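Beta-lactamase (Nostoc sp., PDB 6NHS) probably hydrolyses the beta-lactam ring of penicillin-type antibiotics through a serine acyl-enzyme, as a class D beta-lactamase. Local coordinates at residues F47-H50 with R54-Q57; R26-L31 with G35-Y40. All blocks are in the same frame, centred on the assembly; numbering follows the deposited sequence.

Contact 1: residues F47-H50 with R54-Q57; sequences FYEH and RNSQ
E49 and N55 meet through a single polar grip: N55 ND2 donates to E49 OE1 over 3.0 Å, and the N-H points at the oxygen at 159°. The carboxylate receives it on the anti lone pair of OE1, the one turned away from OE2. The oxygen lies almost in the amide plane of N55, and the carboxylate and amide planes are themselves only 4° apart. E49 reaches this position by setting CG between its backbone N and carbonyl carbon (chi1 65°) and then running straight on, which lifts the carboxylate off the strand toward N55. The same nitrogen, N55 ND2, also packs against the root of the glutamate, 3.6 Å from E49 CB. H50 O lies farther from that nitrogen, at 3.8 Å, and adds only a loose contact.

The amide is the firm half of the pair. It is buried; ND2 also donates to I37 O, while OD1 pairs with S36 OG, so partners at both ends fix which way round the amide sits. The backbone of N55 is hydrogen-bonded to K162, just where helix 161-172 begins. E49 belongs to the looser half: it is partly exposed, although its side chain rests on L38. N55 sits within a turn closed by Q57 N bonded to R54 O at 3.0 Å, and S56 is exposed. A buried asparagine thus ties the strand's exit loop back to strands 46-50 and 35-41, at the edge of the antiparallel sheet of the serine beta-lactamase and penicillin-binding protein fold.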
ATOM      1  N   PHE A  47     -11.839  -3.802  15.776  1.00 37.24           N
ATOM      2  CA  PHE A  47     -11.757  -4.305  14.412  1.00 40.16           C
ATOM      3  C   PHE A  47     -13.141  -4.555  13.827  1.00 40.35           C
ATOM      4  O   PHE A  47     -14.079  -4.917  14.537  1.00 37.20           O
ATOM      5  CB  PHE A  47     -10.974  -5.616  14.349  1.00 42.74           C
ATOM      6  CG  PHE A  47      -9.498  -5.447  14.429  1.00 47.87           C
ATOM      7  CD1 PHE A  47      -8.788  -4.947  13.353  1.00 48.88           C
ATOM      8  CD2 PHE A  47      -8.810  -5.813  15.570  1.00 51.94           C
ATOM      9  CE1 PHE A  47      -7.420  -4.804  13.416  1.00 50.27           C
ATOM     10  CE2 PHE A  47      -7.441  -5.673  15.628  1.00 54.05           C
ATOM     11  CZ  PHE A  47      -6.746  -5.166  14.556  1.00 51.78           C
ATOM     12  N   TYR A  48     -13.243  -4.369  12.513  1.00 38.54           N
ATOM     13  CA  TYR A  48     -14.365  -4.824  11.705  1.00 38.24           C
ATOM     14  C   TYR A  48     -13.776  -5.560  10.514  1.00 39.06           C
ATOM     15  O   TYR A  48     -12.783  -5.106   9.938  1.00 38.27           O
ATOM     16  CB  TYR A  48     -15.248  -3.656  11.227  1.00 38.28           C
ATOM     17  CG  TYR A  48     -15.748  -2.776  12.348  1.00 40.27           C
ATOM     18  CD1 TYR A  48     -16.944  -3.055  12.989  1.00 40.25           C
ATOM     19  CD2 TYR A  48     -15.024  -1.666  12.762  1.00 40.50           C
ATOM     20  CE1 TYR A  48     -17.404  -2.263  14.017  1.00 44.08           C
ATOM     21  CE2 TYR A  48     -15.480  -0.864  13.794  1.00 42.77           C
ATOM     22  CZ  TYR A  48     -16.672  -1.172  14.415  1.00 45.96           C
ATOM     23  OH  TYR A  48     -17.145  -0.385  15.437  1.00 48.68           O
ATOM     24  N   GLU A  49     -14.353  -6.704  10.152  1.00 38.65           N
ATOM     25  CA  GLU A  49     -13.700  -7.463   9.094  1.00 39.49           C
ATOM     26  C   GLU A  49     -14.686  -8.372   8.382  1.00 39.39           C
ATOM     27  O   GLU A  49     -15.765  -8.685   8.890  1.00 39.85           O
ATOM     28  CB  GLU A  49     -12.521  -8.286   9.634  1.00 40.03           C
ATOM     29  CG  GLU A  49     -12.908  -9.359  10.601  1.00 40.56           C
ATOM     30  CD  GLU A  49     -11.714 -10.109  11.179  1.00 42.28           C
ATOM     31  OE1 GLU A  49     -10.667 -10.235  10.501  1.00 43.47           O
ATOM     32  OE2 GLU A  49     -11.835 -10.578  12.323  1.00 42.58           O
ATOM     33  N   HIS A  50     -14.287  -8.771   7.177  1.00 34.97           N
ATOM     34  CA  HIS A  50     -14.897  -9.859   6.428  1.00 37.09           C
ATOM     35  C   HIS A  50     -13.795 -10.831   6.047  1.00 36.43           C
ATOM     36  O   HIS A  50     -12.728 -10.406   5.590  1.00 35.94           O
ATOM     37  CB  HIS A  50     -15.598  -9.361   5.164  1.00 40.03           C
ATOM     38  CG  HIS A  50     -15.850 -10.440   4.158  1.00 42.41           C
ATOM     39  ND1 HIS A  50     -16.768 -11.451   4.362  1.00 44.22           N
ATOM     40  CD2 HIS A  50     -15.302 -10.670   2.942  1.00 41.76           C
ATOM     41  CE1 HIS A  50     -16.771 -12.254   3.313  1.00 44.65           C
ATOM     42  NE2 HIS A  50     -15.888 -11.804   2.438  1.00 44.35           N
ATOM     43  N   ARG A  54      -8.518 -15.005   5.769  1.00 31.93           N
ATOM     44  CA  ARG A  54      -7.691 -14.428   4.718  1.00 30.76           C
ATOM     45  C   ARG A  54      -6.900 -13.228   5.229  1.00 32.15           C
ATOM     46  O   ARG A  54      -5.813 -12.938   4.715  1.00 32.09           O
ATOM     47  CB  ARG A  54      -8.572 -14.046   3.524  1.00 31.22           C
ATOM     48  CG  ARG A  54      -7.805 -13.649   2.268  1.00 32.69           C
ATOM     49  CD  ARG A  54      -8.754 -13.233   1.148  1.00 31.70           C
ATOM     50  NE  ARG A  54      -8.034 -12.759  -0.034  1.00 31.73           N
ATOM     51  CZ  ARG A  54      -8.117 -13.315  -1.240  1.00 34.21           C
ATOM     52  NH1 ARG A  54      -8.908 -14.361  -1.439  1.00 35.38           N
ATOM     53  NH2 ARG A  54      -7.425 -12.813  -2.255  1.00 31.25           N
ATOM     54  N   ASN A  55      -7.416 -12.527   6.243  1.00 34.09           N
ATOM     55  CA  ASN A  55      -6.695 -11.395   6.821  1.00 32.28           C
ATOM     56  C   ASN A  55      -5.403 -11.809   7.513  1.00 31.70           C
ATOM     57  O   ASN A  55      -4.582 -10.940   7.819  1.00 29.80           O
ATOM     58  CB  ASN A  55      -7.593 -10.639   7.809  1.00 33.49           C
ATOM     59  CG  ASN A  55      -8.642  -9.778   7.111  1.00 30.35           C
ATOM     60  OD1 ASN A  55      -8.439  -9.323   5.991  1.00 31.42           O
ATOM     61  ND2 ASN A  55      -9.766  -9.557   7.775  1.00 30.87           N
ATOM     62  N   SER A  56      -5.204 -13.103   7.768  1.00 31.29           N
ATOM     63  CA  SER A  56      -3.950 -13.614   8.310  1.00 35.70           C
ATOM     64  C   SER A  56      -3.124 -14.358   7.270  1.00 34.91           C
ATOM     65  O   SER A  56      -2.114 -14.975   7.624  1.00 36.19           O
ATOM     66  CB  SER A  56      -4.219 -14.535   9.504  1.00 38.06           C
ATOM     67  OG  SER A  56      -4.698 -13.806  10.619  1.00 40.91           O
ATOM     68  N   GLN A  57      -3.532 -14.333   6.005  1.00 35.59           N
ATOM     69  CA  GLN A  57      -2.784 -14.987   4.941  1.00 36.94           C
ATOM     70  C   GLN A  57      -1.852 -13.987   4.275  1.00 33.68           C
ATOM     71  O   GLN A  57      -2.170 -12.801   4.164  1.00 28.64           O
ATOM     72  CB  GLN A  57      -3.731 -15.598   3.906  1.00 38.56           C
ATOM     73  CG  GLN A  57      -4.533 -16.775   4.442  1.00 46.84           C
ATOM     74  CD  GLN A  57      -5.594 -17.254   3.469  1.00 54.49           C
ATOM     75  OE1 GLN A  57      -5.692 -16.763   2.341  1.00 54.62           O
ATOM     76  NE2 GLN A  57      -6.400 -18.216   3.906  1.00 59.00           N
TER

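Contact 2: residues R26-L31 with G35-Y40; sequences RSFNQL and GSILIY
F28 reaches from helix 25-30 to the start of strand 35-41, and its ring makes every contact between R26-L31 and G35-Y40. Against the backbone, F28 CE2 comes to 3.4 Å from S36 N and 3.6 Å from G35 C, both met obliquely. The neighbouring ring atom, F28 CZ, lies 3.5 Å from S36 O, so the far end of the phenylalanine rests along the peptide between G35 and S36 and the carbonyl that follows. G35 has no side chain to hold the ring off, and the strand's main chain can come this close. F28 sets CG beside its backbone N and anti to the carbonyl carbon (chi1 -73°), which sends the ring away from the helix toward the strand.

The helix and strand segments run nearly antiparallel, at 153°, with their axes 9.4 Å apart. The short N-terminal helix also packs on helix 239-255, where S27 and L31 touch R251, and F28 reaches I234 of strand 226-236; a terminal helix packed beside the central antiparallel sheet is familiar from serine beta-lactamases.

The apolar contact between side chains is made by I37, whose CB points toward the helix. I37 CG2 sits at the edge of the F28 ring, near its plane and 3.9 Å from F28 CE1. The isoleucine has CG1 anti to its backbone N, leaving CG2 as the branch that meets the aromatic. From strand 46-50, H50 brings its imidazole against the phenylalanine with the ring planes about 40° apart. S252 of helix 239-255 touches I37.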
ATOM      1  N   ARG A  26     -21.278  -8.369   2.468  1.00 52.66           N
ATOM      2  CA  ARG A  26     -22.342  -8.114   1.504  1.00 59.96           C
ATOM      3  C   ARG A  26     -21.789  -7.504   0.220  1.00 56.39           C
ATOM      4  O   ARG A  26     -22.145  -7.930  -0.885  1.00 53.16           O
ATOM      5  CB  ARG A  26     -23.403  -7.208   2.127  1.00 67.41           C
ATOM      6  CG  ARG A  26     -24.539  -6.883   1.182  1.00 73.52           C
ATOM      7  CD  ARG A  26     -25.505  -5.882   1.776  1.00 79.87           C
ATOM      8  NE  ARG A  26     -26.201  -5.155   0.719  1.00 86.10           N
ATOM      9  CZ  ARG A  26     -27.352  -4.510   0.880  1.00 91.24           C
ATOM     10  NH1 ARG A  26     -27.953  -4.508   2.063  1.00 93.14           N
ATOM     11  NH2 ARG A  26     -27.907  -3.876  -0.145  1.00 93.41           N
ATOM     12  N   SER A  27     -20.906  -6.508   0.345  1.00 54.20           N
ATOM     13  CA  SER A  27     -20.354  -5.854  -0.839  1.00 57.25           C
ATOM     14  C   SER A  27     -19.582  -6.840  -1.708  1.00 52.52           C
ATOM     15  O   SER A  27     -19.640  -6.769  -2.942  1.00 50.14           O
ATOM     16  CB  SER A  27     -19.452  -4.694  -0.421  1.00 61.76           C
ATOM     17  OG  SER A  27     -20.046  -3.940   0.621  1.00 67.92           O
ATOM     18  N   PHE A  28     -18.862  -7.773  -1.082  1.00 48.99           N
ATOM     19  CA  PHE A  28     -18.072  -8.740  -1.838  1.00 48.78           C
ATOM     20  C   PHE A  28     -18.961  -9.609  -2.718  1.00 51.65           C
ATOM     21  O   PHE A  28     -18.680  -9.808  -3.905  1.00 52.82           O
ATOM     22  CB  PHE A  28     -17.245  -9.601  -0.877  1.00 48.35           C
ATOM     23  CG  PHE A  28     -16.088  -8.870  -0.255  1.00 45.00           C
ATOM     24  CD1 PHE A  28     -16.290  -7.988   0.797  1.00 43.43           C
ATOM     25  CD2 PHE A  28     -14.800  -9.055  -0.730  1.00 43.54           C
ATOM     26  CE1 PHE A  28     -15.226  -7.306   1.365  1.00 43.17           C
ATOM     27  CE2 PHE A  28     -13.729  -8.374  -0.166  1.00 40.94           C
ATOM     28  CZ  PHE A  28     -13.944  -7.498   0.880  1.00 40.75           C
ATOM     29  N   ASN A  29     -20.049 -10.128  -2.155  1.00 56.25           N
ATOM     30  CA  ASN A  29     -20.900 -11.030  -2.919  1.00 65.26           C
ATOM     31  C   ASN A  29     -21.701 -10.286  -3.978  1.00 67.94           C
ATOM     32  O   ASN A  29     -21.991 -10.853  -5.037  1.00 71.39           O
ATOM     33  CB  ASN A  29     -21.819 -11.801  -1.974  1.00 71.45           C
ATOM     34  CG  ASN A  29     -21.042 -12.645  -0.974  1.00 77.19           C
ATOM     35  OD1 ASN A  29     -20.056 -13.299  -1.325  1.00 78.60           O
ATOM     36  ND2 ASN A  29     -21.475 -12.623   0.282  1.00 78.96           N
ATOM     37  N   GLN A  30     -22.053  -9.023  -3.723  1.00 67.25           N
ATOM     38  CA  GLN A  30     -22.747  -8.227  -4.733  1.00 69.75           C
ATOM     39  C   GLN A  30     -21.877  -8.042  -5.969  1.00 66.27           C
ATOM     40  O   GLN A  30     -22.347  -8.184  -7.104  1.00 66.47           O
ATOM     41  CB  GLN A  30     -23.146  -6.868  -4.155  1.00 72.88           C
ATOM     42  CG  GLN A  30     -24.105  -6.931  -2.973  1.00 77.72           C
ATOM     43  CD  GLN A  30     -25.545  -6.722  -3.369  1.00 83.63           C
ATOM     44  OE1 GLN A  30     -25.833  -6.103  -4.391  1.00 86.97           O
ATOM     45  NE2 GLN A  30     -26.466  -7.238  -2.559  1.00 85.79           N
ATOM     46  N   LEU A  31     -20.599  -7.728  -5.765  1.00 60.24           N
ATOM     47  CA  LEU A  31     -19.658  -7.546  -6.861  1.00 58.38           C
ATOM     48  C   LEU A  31     -19.077  -8.856  -7.373  1.00 59.02           C
ATOM     49  O   LEU A  31     -18.288  -8.834  -8.323  1.00 61.72           O
ATOM     50  CB  LEU A  31     -18.530  -6.611  -6.422  1.00 54.51           C
ATOM     51  CG  LEU A  31     -19.037  -5.244  -5.969  1.00 55.86           C
ATOM     52  CD1 LEU A  31     -17.922  -4.417  -5.376  1.00 54.35           C
ATOM     53  CD2 LEU A  31     -19.695  -4.499  -7.131  1.00 59.02           C
ATOM     54  N   GLY A  35     -12.589 -12.307  -1.409  1.00 41.08           N
ATOM     55  CA  GLY A  35     -11.532 -11.561  -0.745  1.00 37.69           C
ATOM     56  C   GLY A  35     -11.855 -11.277   0.704  1.00 38.15           C
ATOM     57  O   GLY A  35     -12.668 -11.969   1.325  1.00 39.19           O
ATOM     58  N   SER A  36     -11.216 -10.237   1.229  1.00 36.34           N
ATOM     59  CA  SER A  36     -11.322  -9.908   2.640  1.00 36.38           C
ATOM     60  C   SER A  36     -11.137  -8.414   2.825  1.00 36.56           C
ATOM     61  O   SER A  36     -10.642  -7.708   1.940  1.00 34.33           O
ATOM     62  CB  SER A  36     -10.275 -10.660   3.471  1.00 37.93           C
ATOM     63  OG  SER A  36      -8.966 -10.323   3.040  1.00 34.50           O
ATOM     64  N   ILE A  37     -11.524  -7.939   4.004  1.00 36.27           N
ATOM     65  CA  ILE A  37     -11.207  -6.576   4.410  1.00 34.67           C
ATOM     66  C   ILE A  37     -11.047  -6.559   5.919  1.00 34.83           C
ATOM     67  O   ILE A  37     -11.725  -7.298   6.642  1.00 36.13           O
ATOM     68  CB  ILE A  37     -12.265  -5.554   3.936  1.00 35.33           C
ATOM     69  CG1 ILE A  37     -11.780  -4.124   4.195  1.00 34.40           C
ATOM     70  CG2 ILE A  37     -13.609  -5.792   4.612  1.00 37.11           C
ATOM     71  CD1 ILE A  37     -12.652  -3.039   3.578  1.00 35.09           C
ATOM     72  N   LEU A  38     -10.121  -5.734   6.385  1.00 33.64           N
ATOM     73  CA  LEU A  38      -9.909  -5.498   7.802  1.00 33.75           C
ATOM     74  C   LEU A  38      -9.902  -3.997   8.034  1.00 37.25           C
ATOM     75  O   LEU A  38      -9.179  -3.267   7.349  1.00 34.86           O
ATOM     76  CB  LEU A  38      -8.591  -6.122   8.268  1.00 32.96           C
ATOM     77  CG  LEU A  38      -8.308  -6.090   9.764  1.00 38.39           C
ATOM     78  CD1 LEU A  38      -9.361  -6.888  10.522  1.00 39.45           C
ATOM     79  CD2 LEU A  38      -6.915  -6.639  10.035  1.00 36.37           C
ATOM     80  N   ILE A  39     -10.714  -3.533   8.979  1.00 34.29           N
ATOM     81  CA  ILE A  39     -10.764  -2.119   9.333  1.00 34.37           C
ATOM     82  C   ILE A  39     -10.490  -1.997  10.825  1.00 35.17           C
ATOM     83  O   ILE A  39     -11.056  -2.749  11.626  1.00 36.85           O
ATOM     84  CB  ILE A  39     -12.115  -1.481   8.958  1.00 38.70           C
ATOM     85  CG1 ILE A  39     -12.337  -1.561   7.444  1.00 35.22           C
ATOM     86  CG2 ILE A  39     -12.156  -0.023   9.387  1.00 35.51           C
ATOM     87  CD1 ILE A  39     -13.710  -1.097   7.009  1.00 36.73           C
ATOM     88  N   TYR A  40      -9.607  -1.071  11.193  1.00 33.79           N
ATOM     89  CA  TYR A  40      -9.225  -0.868  12.586  1.00 35.46           C
ATOM     90  C   TYR A  40      -9.593   0.545  13.014  1.00 36.56           C
ATOM     91  O   TYR A  40      -9.077   1.524  12.457  1.00 33.45           O
ATOM     92  CB  TYR A  40      -7.731  -1.122  12.797  1.00 35.92           C
ATOM     93  CG  TYR A  40      -7.287  -0.898  14.223  1.00 39.21           C
ATOM     94  CD1 TYR A  40      -7.756  -1.709  15.245  1.00 42.01           C
ATOM     95  CD2 TYR A  40      -6.399   0.121  14.547  1.00 38.48           C
ATOM     96  CE1 TYR A  40      -7.364  -1.513  16.554  1.00 44.57           C
ATOM     97  CE2 TYR A  40      -5.997   0.325  15.855  1.00 38.64           C
ATOM     98  CZ  TYR A  40      -6.484  -0.499  16.853  1.00 41.79           C
ATOM     99  OH  TYR A  40      -6.094  -0.316  18.159  1.00 42.36           O
TER

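In the fold
From the N terminus, contact 2 comes first: helix 25-30 leads through four residues into strand 35-41, and the contact closes that short connection. The chain then turns back as strand 46-50, the antiparallel neighbour of 35-41, and contact 1 closes the three-residue loop after it. The two contacts are therefore in series, neither nested nor crossed, with centres about 10 Å apart. Strand 35-41 joins them, since backbone bonds pair Y48 with I39 and H50 with I37. Contact 2 seats the N-terminal helix against the sheet, whereas contact 1 secures the sheet's edge to the path toward helix 65-76, near whose start lies a probable SxxK catalytic motif.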